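Local atomic coordinates of transcriptional activator, putative (Pyrococcus furiosus, PDB entry 1RTW), a protein that is of unknown function, though named a putative transcriptional activator, and belongs to the all-helical TENA/THI-4/PQQC family. Residues W39-Y44 / L90-N95; F83-Q88 / Y149-N154; S117-F122 / E185-V190. One frame throughout, in Å; residues are numbered along the deposited sequence.

How the contacts relate
From the N terminus, contact 1 comes first. Helix 33-60 supplies 39-44, and the loop after helix 66-89 supplies 90-95, so a helical hairpin is closed. Contact 2 starts within the span closed by contact 1, at 83-88 on helix 66-89, and ends at 149-154 on helix 150-157. The two contacts therefore cross, and they touch where helix 33-60 meets helix 66-89. Contact 3 opens after contact 1 has closed. It joins helix 118-142 to helix 181-201 and crosses contact 2 along the chain. Contacts 1 and 2 lie on the opposite side of the chain's centre from contact 3, whose centre is about 31 Å from that of contact 1.

Contact 1. Residues W39-Y44 / L90-N95; sequences WLVNDY and LGISLN
This is a surface contact between helix 33-60 and the loop that follows helix 66-89. L40, V41 and Y44 receive I92, S93 and L94, which pass by in extended and turn conformations. The backbones come close at V41 and L94, whose CA atoms are 5.1 Å apart. Y44 and L94 meet at about a right angle. CD1 of L94 sits over one face of the Y44 ring, 3.9 Å from its centroid and 14° off the ring normal, a CH-pi contact. L94 CB packs on CD2 and CE2 of Y44, and L94 CD2 on CG and CD2 of Y44. The chi1 of L94 (-59°) sets CG opposite its carbonyl carbon, and the two methyls then spread along the tyrosine. Y44 OH is hydrogen-bonded to E84 OE2 of helix 66-89. One turn back on the helix, L40 CD2 meets I92 CD1 at 3.6 Å. I92 carries CG1 on the far side from its backbone N (chi1 164°), which sends CD1 toward both L40 and V41. V41 CG2 also packs against S93 O, 3.5 Å away. S93 OG accepts from N95 N, an ST turn that folds the chain around L94. G91, with positive phi, ends helix 66-89 in a Schellman motif. A water bridges the backbones, donating to V41 O at 2.6 Å and to L94 O at 2.9 Å, and it lies at the edge of the Y44 ring. The side chains thus join by apolar contact, while a single water uses both its protons to link two carbonyls of helix and loop.

Contact 2. Residues F83-Q88 / Y149-N154; sequences FEKKAQ and YQEFIN
Two antiparallel helices of the all-helical TenA-like fold face each other here, helix 66-89 and the start of helix 150-157. Their short segments run at 162°, with axes 11.3 Å apart, and long side chains span the gap. F83 and F152 form a T-shaped pair. The edge of F152 points at the face of F83, with CE1 over its centre and the ring centroids 5.4 Å apart. L40 of helix 33-60 packs on both phenylalanines. K86 lies against the rim of F152, its CG 3.4 Å from F152 CE2. Its chain starts opposite the backbone N (chi1 -166°) and bends at chi2 (63°), which brings CE to the edge of the Y149 ring, near its plane. Y149 is the N-cap residue of its helix. The ammonium of K86 is hydrogen-bonded to P148 O and also forms a salt bridge with E151, through weak bonds to both oxygens. K85 adds a long salt bridge to E151 from the more exposed side, so two lysines share one carboxylate. The hydrocarbon part of K86 also reaches this carboxylate: K86 CD is 3.3 Å from E151 OE2.

Contact 3. Residues S117-F122 / E185-V190; sequences SFLEGF and ERAREV
E120 lies across R186, A187 and V190 and carries most of this contact between helix 118-142 and helix 181-201. Its CG stands opposite the carbonyl carbon (chi1 -68°) and the chain is extended beyond it. The carboxylate therefore reaches back beside the first turn of its own helix. Its two oxygens do different work. E120 OE1 takes S117 N on its anti lone pair, at 2.8 Å and nearly straight (172°), and is also met by S117 OG. E120 OE2 faces the other helix, 3.5 Å from R186 CB and 3.7 Å from V190 CG2. V190 touches E120 with both methyls, CG2 on the side chain and CG1 on the backbone O. R186 is poorly ordered and its end leads away. It makes no salt bridge with E120, R186 NH1 being 5.0 Å from E120 OE2. Beside E120, A187 CB meets L119 CG at 3.9 Å. This small side chain suits the close backbones, as the CA atoms of E120 and A187 are 4.3 Å apart. S117 OG in turn accepts from E120 N. The pair is a capping box, set at the start of a helix whose segment 118-122 runs nearly parallel to 185-190, at 28°.

Contact 1. Residues W39-Y44 / L90-N95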
loop_
_atom_site.group_PDB
_atom_site.type_symbol
_atom_site.label_atom_id
_atom_site.label_comp_id
_atom_site.label_asym_id
_atom_site.label_seq_id
_atom_site.Cartn_x
_atom_site.Cartn_y
_atom_site.Cartn_z
ATOM N N TRP B 39 26.082 9.184 13.790
ATOM C CA TRP B 39 25.784 7.950 13.078
ATOM C C TRP B 39 24.711 7.163 13.823
ATOM O O TRP B 39 23.806 6.617 13.208
ATOM C CB TRP B 39 27.031 7.071 12.904
ATOM C CG TRP B 39 26.673 5.682 12.417
ATOM C CD1 TRP B 39 26.411 5.306 11.130
ATOM C CD2 TRP B 39 26.433 4.522 13.229
ATOM N NE1 TRP B 39 26.011 3.994 11.091
ATOM C CE2 TRP B 39 26.014 3.488 12.364
ATOM C CE3 TRP B 39 26.524 4.260 14.604
ATOM C CZ2 TRP B 39 25.680 2.204 12.833
ATOM C CZ3 TRP B 39 26.191 2.981 15.070
ATOM C CH2 TRP B 39 25.777 1.971 14.185
ATOM N N LEU B 40 24.829 7.121 15.148
ATOM C CA LEU B 40 23.902 6.400 16.010
ATOM C C LEU B 40 22.465 6.901 15.867
ATOM O O LEU B 40 21.559 6.118 15.587
ATOM C CB LEU B 40 24.352 6.522 17.469
ATOM C CG LEU B 40 23.699 5.598 18.490
ATOM C CD1 LEU B 40 24.306 4.215 18.386
ATOM C CD2 LEU B 40 23.901 6.148 19.877
ATOM N N VAL B 41 22.266 8.203 16.051
ATOM C CA VAL B 41 20.945 8.827 15.939
ATOM C C VAL B 41 20.301 8.541 14.582
ATOM O O VAL B 41 19.119 8.222 14.496
ATOM C CB VAL B 41 21.051 10.363 16.132
ATOM C CG1 VAL B 41 19.738 11.038 15.843
ATOM C CG2 VAL B 41 21.499 10.693 17.566
ATOM N N ASN B 42 21.095 8.625 13.523
ATOM C CA ASN B 42 20.580 8.393 12.187
ATOM C C ASN B 42 20.377 6.930 11.828
ATOM O O ASN B 42 19.421 6.584 11.134
ATOM C CB ASN B 42 21.448 9.096 11.153
ATOM C CG ASN B 42 21.252 10.586 11.169
ATOM O OD1 ASN B 42 20.405 11.124 10.453
ATOM N ND2 ASN B 42 22.024 11.270 11.997
ATOM N N ASP B 43 21.258 6.059 12.289
ATOM C CA ASP B 43 21.068 4.657 11.967
ATOM C C ASP B 43 19.901 4.074 12.758
ATOM O O ASP B 43 19.220 3.168 12.294
ATOM C CB ASP B 43 22.339 3.852 12.199
ATOM C CG ASP B 43 22.424 2.654 11.279
ATOM O OD1 ASP B 43 22.433 2.850 10.044
ATOM O OD2 ASP B 43 22.467 1.517 11.785
ATOM N N TYR B 44 19.657 4.618 13.946
ATOM C CA TYR B 44 18.556 4.165 14.787
ATOM C C TYR B 44 17.248 4.433 14.045
ATOM O O TYR B 44 16.328 3.612 14.063
ATOM C CB TYR B 44 18.573 4.914 16.116
ATOM C CG TYR B 44 17.443 4.552 17.037
ATOM C CD1 TYR B 44 17.346 3.275 17.579
ATOM C CD2 TYR B 44 16.492 5.500 17.399
ATOM C CE1 TYR B 44 16.334 2.950 18.472
ATOM C CE2 TYR B 44 15.470 5.189 18.291
ATOM C CZ TYR B 44 15.402 3.913 18.824
ATOM O OH TYR B 44 14.410 3.613 19.718
ATOM N N LEU B 90 25.689 6.173 27.124
ATOM C CA LEU B 90 26.372 7.353 26.620
ATOM C C LEU B 90 25.621 8.652 26.920
ATOM O O LEU B 90 26.060 9.728 26.514
ATOM C CB LEU B 90 26.594 7.222 25.111
ATOM C CG LEU B 90 27.924 6.698 24.563
ATOM C CD1 LEU B 90 28.442 5.526 25.369
ATOM C CD2 LEU B 90 27.741 6.321 23.100
ATOM N N GLY B 91 24.491 8.549 27.621
ATOM C CA GLY B 91 23.695 9.725 27.953
ATOM C C GLY B 91 23.348 10.544 26.723
ATOM O O GLY B 91 23.323 11.780 26.750
ATOM N N ILE B 92 23.079 9.834 25.632
ATOM C CA ILE B 92 22.759 10.450 24.356
ATOM C C ILE B 92 21.279 10.292 23.998
ATOM O O ILE B 92 20.643 9.296 24.339
ATOM C CB ILE B 92 23.718 9.892 23.254
ATOM C CG1 ILE B 92 23.199 10.183 21.843
ATOM C CG2 ILE B 92 23.980 8.408 23.479
ATOM C CD1 ILE B 92 22.367 9.069 21.235
ATOM N N SER B 93 20.728 11.320 23.361
ATOM C CA SER B 93 19.327 11.330 22.955
ATOM C C SER B 93 19.131 10.909 21.500
ATOM O O SER B 93 19.850 11.370 20.606
ATOM C CB SER B 93 18.727 12.716 23.163
ATOM O OG SER B 93 17.445 12.790 22.565
ATOM N N LEU B 94 18.118 10.077 21.272
ATOM C CA LEU B 94 17.803 9.568 19.935
ATOM C C LEU B 94 16.646 10.324 19.296
ATOM O O LEU B 94 16.232 10.012 18.182
ATOM C CB LEU B 94 17.450 8.077 20.019
ATOM C CG LEU B 94 18.519 7.134 20.587
ATOM C CD1 LEU B 94 17.894 5.861 21.123
ATOM C CD2 LEU B 94 19.554 6.814 19.541
ATOM N N ASN B 95 16.151 11.343 19.987
ATOM C CA ASN B 95 15.016 12.129 19.514
ATOM C C ASN B 95 15.361 13.367 18.690
ATOM O O ASN B 95 14.488 14.197 18.406
ATOM C CB ASN B 95 14.150 12.527 20.709
ATOM C CG ASN B 95 13.579 11.325 21.440
ATOM O OD1 ASN B 95 13.679 11.218 22.667
ATOM N ND2 ASN B 95 12.971 10.411 20.688
HETATM O O HOH W 1 16.952 8.380 15.907
#

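Contact 2. Residues F83-Q88 / Y149-N154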
loop_
_atom_site.group_PDB
_atom_site.type_symbol
_atom_site.label_atom_id
_atom_site.label_comp_id
_atom_site.label_asym_id
_atom_site.label_seq_id
_atom_site.Cartn_x
_atom_site.Cartn_y
_atom_site.Cartn_z
ATOM N N PHE B 83 20.524 -0.272 20.230
ATOM C CA PHE B 83 20.750 1.157 20.046
ATOM C C PHE B 83 20.348 1.908 21.309
ATOM O O PHE B 83 21.045 2.818 21.746
ATOM C CB PHE B 83 19.938 1.697 18.862
ATOM C CG PHE B 83 20.617 1.562 17.533
ATOM C CD1 PHE B 83 21.212 2.667 16.933
ATOM C CD2 PHE B 83 20.637 0.344 16.859
ATOM C CE1 PHE B 83 21.820 2.564 15.680
ATOM C CE2 PHE B 83 21.242 0.231 15.605
ATOM C CZ PHE B 83 21.837 1.351 15.015
ATOM N N GLU B 84 19.222 1.517 21.893
ATOM C CA GLU B 84 18.711 2.158 23.099
ATOM C C GLU B 84 19.601 1.990 24.328
ATOM O O GLU B 84 19.759 2.929 25.104
ATOM C CB GLU B 84 17.298 1.660 23.386
ATOM C CG GLU B 84 16.286 2.119 22.349
ATOM C CD GLU B 84 15.109 1.171 22.186
ATOM O OE1 GLU B 84 15.028 0.151 22.913
ATOM O OE2 GLU B 84 14.266 1.447 21.309
ATOM N N LYS B 85 20.176 0.800 24.496
ATOM C CA LYS B 85 21.059 0.514 25.627
ATOM C C LYS B 85 22.258 1.448 25.497
ATOM O O LYS B 85 22.473 2.327 26.338
ATOM C CB LYS B 85 21.542 -0.945 25.585
ATOM C CG LYS B 85 21.847 -1.555 26.955
ATOM C CD LYS B 85 22.792 -2.747 26.844
ATOM C CE LYS B 85 24.196 -2.280 26.471
ATOM N NZ LYS B 85 25.116 -3.379 26.062
ATOM N N LYS B 86 22.966 1.308 24.379
ATOM C CA LYS B 86 24.146 2.108 24.082
ATOM C C LYS B 86 23.897 3.600 24.283
ATOM O O LYS B 86 24.763 4.319 24.772
ATOM C CB LYS B 86 24.597 1.844 22.647
ATOM C CG LYS B 86 25.975 2.362 22.343
ATOM C CD LYS B 86 26.989 1.652 23.213
ATOM C CE LYS B 86 28.390 2.188 23.001
ATOM N NZ LYS B 86 29.346 1.530 23.931
ATOM N N ALA B 87 22.701 4.056 23.935
ATOM C CA ALA B 87 22.360 5.463 24.084
ATOM C C ALA B 87 22.203 5.891 25.550
ATOM O O ALA B 87 22.463 7.043 25.896
ATOM C CB ALA B 87 21.117 5.780 23.298
ATOM N N GLN B 88 21.733 4.975 26.390
ATOM C CA GLN B 88 21.577 5.241 27.819
ATOM C C GLN B 88 22.952 5.397 28.478
ATOM O O GLN B 88 23.195 6.332 29.248
ATOM C CB GLN B 88 20.846 4.081 28.492
ATOM C CG GLN B 88 19.380 4.335 28.760
ATOM C CD GLN B 88 19.139 5.520 29.694
ATOM O OE1 GLN B 88 19.859 5.720 30.678
ATOM N NE2 GLN B 88 18.109 6.303 29.393
ATOM N N TYR B 149 32.652 0.376 20.973
ATOM C CA TYR B 149 31.419 0.055 20.259
ATOM C C TYR B 149 31.465 -1.379 19.768
ATOM O O TYR B 149 30.895 -1.710 18.726
ATOM C CB TYR B 149 31.249 1.001 19.068
ATOM C CG TYR B 149 31.593 2.426 19.404
ATOM C CD1 TYR B 149 30.833 3.146 20.326
ATOM C CD2 TYR B 149 32.702 3.048 18.835
ATOM C CE1 TYR B 149 31.172 4.446 20.677
ATOM C CE2 TYR B 149 33.048 4.354 19.181
ATOM C CZ TYR B 149 32.276 5.042 20.103
ATOM O OH TYR B 149 32.616 6.316 20.477
ATOM N N GLN B 150 32.122 -2.233 20.546
ATOM C CA GLN B 150 32.262 -3.641 20.208
ATOM C C GLN B 150 30.915 -4.340 19.983
ATOM O O GLN B 150 30.802 -5.211 19.117
ATOM C CB GLN B 150 33.058 -4.354 21.302
ATOM C CG GLN B 150 33.530 -5.735 20.920
ATOM C CD GLN B 150 34.478 -5.720 19.751
ATOM O OE1 GLN B 150 35.358 -4.862 19.662
ATOM N NE2 GLN B 150 34.315 -6.678 18.848
ATOM N N GLU B 151 29.896 -3.932 20.736
ATOM C CA GLU B 151 28.559 -4.522 20.617
ATOM C C GLU B 151 28.079 -4.510 19.164
ATOM O O GLU B 151 27.656 -5.542 18.636
ATOM C CB GLU B 151 27.546 -3.770 21.490
ATOM C CG GLU B 151 27.986 -3.538 22.931
ATOM C CD GLU B 151 28.325 -2.080 23.213
ATOM O OE1 GLU B 151 29.249 -1.538 22.560
ATOM O OE2 GLU B 151 27.657 -1.479 24.090
ATOM N N PHE B 152 28.165 -3.341 18.530
ATOM C CA PHE B 152 27.754 -3.165 17.133
ATOM C C PHE B 152 28.628 -3.934 16.157
ATOM O O PHE B 152 28.123 -4.532 15.205
ATOM C CB PHE B 152 27.766 -1.685 16.754
ATOM C CG PHE B 152 26.834 -0.859 17.568
ATOM C CD1 PHE B 152 25.545 -0.620 17.130
ATOM C CD2 PHE B 152 27.231 -0.356 18.796
ATOM C CE1 PHE B 152 24.660 0.104 17.904
ATOM C CE2 PHE B 152 26.359 0.370 19.579
ATOM C CZ PHE B 152 25.066 0.602 19.136
ATOM N N ILE B 153 29.937 -3.908 16.392
ATOM C CA ILE B 153 30.878 -4.604 15.536
ATOM C C ILE B 153 30.576 -6.097 15.541
ATOM O O ILE B 153 30.545 -6.729 14.487
ATOM C CB ILE B 153 32.321 -4.386 16.001
ATOM C CG1 ILE B 153 32.623 -2.897 16.057
ATOM C CG2 ILE B 153 33.290 -5.046 15.032
ATOM C CD1 ILE B 153 33.959 -2.581 16.662
ATOM N N ASN B 154 30.337 -6.642 16.732
ATOM C CA ASN B 154 30.037 -8.059 16.894
ATOM C C ASN B 154 28.702 -8.469 16.298
ATOM O O ASN B 154 28.623 -9.483 15.618
ATOM C CB ASN B 154 30.060 -8.466 18.375
ATOM C CG ASN B 154 31.472 -8.541 18.945
ATOM O OD1 ASN B 154 32.450 -8.752 18.212
ATOM N ND2 ASN B 154 31.584 -8.371 20.263
#

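Contact 3. Residues S117-F122 / E185-V190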
loop_
_atom_site.group_PDB
_atom_site.type_symbol
_atom_site.label_atom_id
_atom_site.label_comp_id
_atom_site.label_asym_id
_atom_site.label_seq_id
_atom_site.Cartn_x
_atom_site.Cartn_y
_atom_site.Cartn_z
ATOM N N SER B 117 7.990 -4.592 -7.234
ATOM C CA SER B 117 7.692 -6.023 -7.269
ATOM C C SER B 117 8.323 -6.641 -6.011
ATOM O O SER B 117 9.201 -6.032 -5.398
ATOM C CB SER B 117 8.345 -6.642 -8.499
ATOM O OG SER B 117 9.756 -6.547 -8.396
ATOM N N PHE B 118 7.908 -7.853 -5.648
ATOM C CA PHE B 118 8.471 -8.504 -4.467
ATOM C C PHE B 118 9.978 -8.708 -4.648
ATOM O O PHE B 118 10.763 -8.486 -3.718
ATOM C CB PHE B 118 7.785 -9.847 -4.196
ATOM C CG PHE B 118 8.275 -10.536 -2.952
ATOM C CD1 PHE B 118 8.072 -9.965 -1.703
ATOM C CD2 PHE B 118 8.947 -11.751 -3.025
ATOM C CE1 PHE B 118 8.523 -10.582 -0.558
ATOM C CE2 PHE B 118 9.405 -12.381 -1.876
ATOM C CZ PHE B 118 9.194 -11.793 -0.643
ATOM N N LEU B 119 10.364 -9.063 -5.876
ATOM C CA LEU B 119 11.750 -9.302 -6.252
ATOM C C LEU B 119 12.621 -8.075 -5.985
ATOM O O LEU B 119 13.727 -8.183 -5.451
ATOM C CB LEU B 119 11.821 -9.688 -7.737
ATOM C CG LEU B 119 13.236 -9.875 -8.301
ATOM C CD1 LEU B 119 13.895 -11.111 -7.678
ATOM C CD2 LEU B 119 13.199 -9.976 -9.828
ATOM N N GLU B 120 12.152 -6.913 -6.421
ATOM C CA GLU B 120 12.885 -5.672 -6.188
ATOM C C GLU B 120 13.021 -5.433 -4.678
ATOM O O GLU B 120 14.093 -5.074 -4.177
ATOM C CB GLU B 120 12.136 -4.502 -6.813
ATOM C CG GLU B 120 12.092 -4.490 -8.350
ATOM C CD GLU B 120 11.274 -3.317 -8.888
ATOM O OE1 GLU B 120 10.024 -3.347 -8.784
ATOM O OE2 GLU B 120 11.880 -2.353 -9.402
ATOM N N GLY B 121 11.925 -5.660 -3.960
ATOM C CA GLY B 121 11.928 -5.467 -2.528
ATOM C C GLY B 121 12.910 -6.386 -1.830
ATOM O O GLY B 121 13.723 -5.940 -1.020
ATOM N N PHE B 122 12.843 -7.672 -2.156
ATOM C CA PHE B 122 13.733 -8.649 -1.551
ATOM C C PHE B 122 15.179 -8.379 -1.960
ATOM O O PHE B 122 16.096 -8.598 -1.174
ATOM C CB PHE B 122 13.308 -10.078 -1.910
ATOM C CG PHE B 122 13.688 -11.091 -0.864
ATOM C CD1 PHE B 122 12.902 -11.264 0.262
ATOM C CD2 PHE B 122 14.861 -11.824 -0.973
ATOM C CE1 PHE B 122 13.280 -12.147 1.268
ATOM C CE2 PHE B 122 15.244 -12.711 0.028
ATOM C CZ PHE B 122 14.452 -12.871 1.153
ATOM N N GLU B 185 16.284 -7.052 -14.263
ATOM C CA GLU B 185 16.937 -5.759 -14.472
ATOM C C GLU B 185 16.391 -4.695 -13.529
ATOM O O GLU B 185 17.131 -3.824 -13.076
ATOM C CB GLU B 185 16.790 -5.288 -15.924
ATOM C CG GLU B 185 17.975 -5.631 -16.826
ATOM C CD GLU B 185 19.282 -4.957 -16.406
ATOM O OE1 GLU B 185 19.268 -3.774 -15.995
ATOM O OE2 GLU B 185 20.337 -5.614 -16.511
ATOM N N ARG B 186 15.090 -4.760 -13.261
ATOM C CA ARG B 186 14.441 -3.818 -12.353
ATOM C C ARG B 186 15.106 -3.973 -10.985
ATOM O O ARG B 186 15.489 -2.990 -10.356
ATOM C CB ARG B 186 12.944 -4.125 -12.242
ATOM C CG ARG B 186 12.110 -3.723 -13.452
ATOM C CD ARG B 186 11.358 -2.424 -13.195
ATOM N NE ARG B 186 10.497 -2.064 -14.318
ATOM C CZ ARG B 186 9.617 -1.064 -14.307
ATOM N NH1 ARG B 186 9.469 -0.308 -13.226
ATOM N NH2 ARG B 186 8.885 -0.817 -15.387
ATOM N N ALA B 187 15.275 -5.224 -10.566
ATOM C CA ALA B 187 15.911 -5.532 -9.296
ATOM C C ALA B 187 17.373 -5.116 -9.330
ATOM O O ALA B 187 17.887 -4.603 -8.343
ATOM C CB ALA B 187 15.791 -7.014 -8.989
ATOM N N ARG B 188 18.049 -5.354 -10.455
ATOM C CA ARG B 188 19.454 -4.963 -10.575
ATOM C C ARG B 188 19.585 -3.469 -10.299
ATOM O O ARG B 188 20.499 -3.037 -9.590
ATOM C CB ARG B 188 20.014 -5.289 -11.967
ATOM C CG ARG B 188 20.114 -6.776 -12.276
ATOM C CD ARG B 188 20.750 -7.027 -13.647
ATOM N NE ARG B 188 20.420 -8.345 -14.194
ATOM C CZ ARG B 188 21.073 -9.472 -13.915
ATOM N NH1 ARG B 188 22.113 -9.457 -13.091
ATOM N NH2 ARG B 188 20.670 -10.625 -14.437
ATOM N N GLU B 189 18.646 -2.693 -10.841
ATOM C CA GLU B 189 18.637 -1.248 -10.655
ATOM C C GLU B 189 18.432 -0.871 -9.190
ATOM O O GLU B 189 19.081 0.040 -8.685
ATOM C CB GLU B 189 17.547 -0.590 -11.513
ATOM C CG GLU B 189 17.943 -0.359 -12.971
ATOM C CD GLU B 189 19.191 0.513 -13.121
ATOM O OE1 GLU B 189 19.371 1.466 -12.329
ATOM O OE2 GLU B 189 20.000 0.235 -14.033
ATOM N N VAL B 190 17.512 -1.558 -8.519
ATOM C CA VAL B 190 17.256 -1.281 -7.117
ATOM C C VAL B 190 18.498 -1.591 -6.285
ATOM O O VAL B 190 18.865 -0.804 -5.407
ATOM C CB VAL B 190 16.003 -2.037 -6.601
ATOM C CG1 VAL B 190 15.898 -1.936 -5.097
ATOM C CG2 VAL B 190 14.751 -1.436 -7.219
#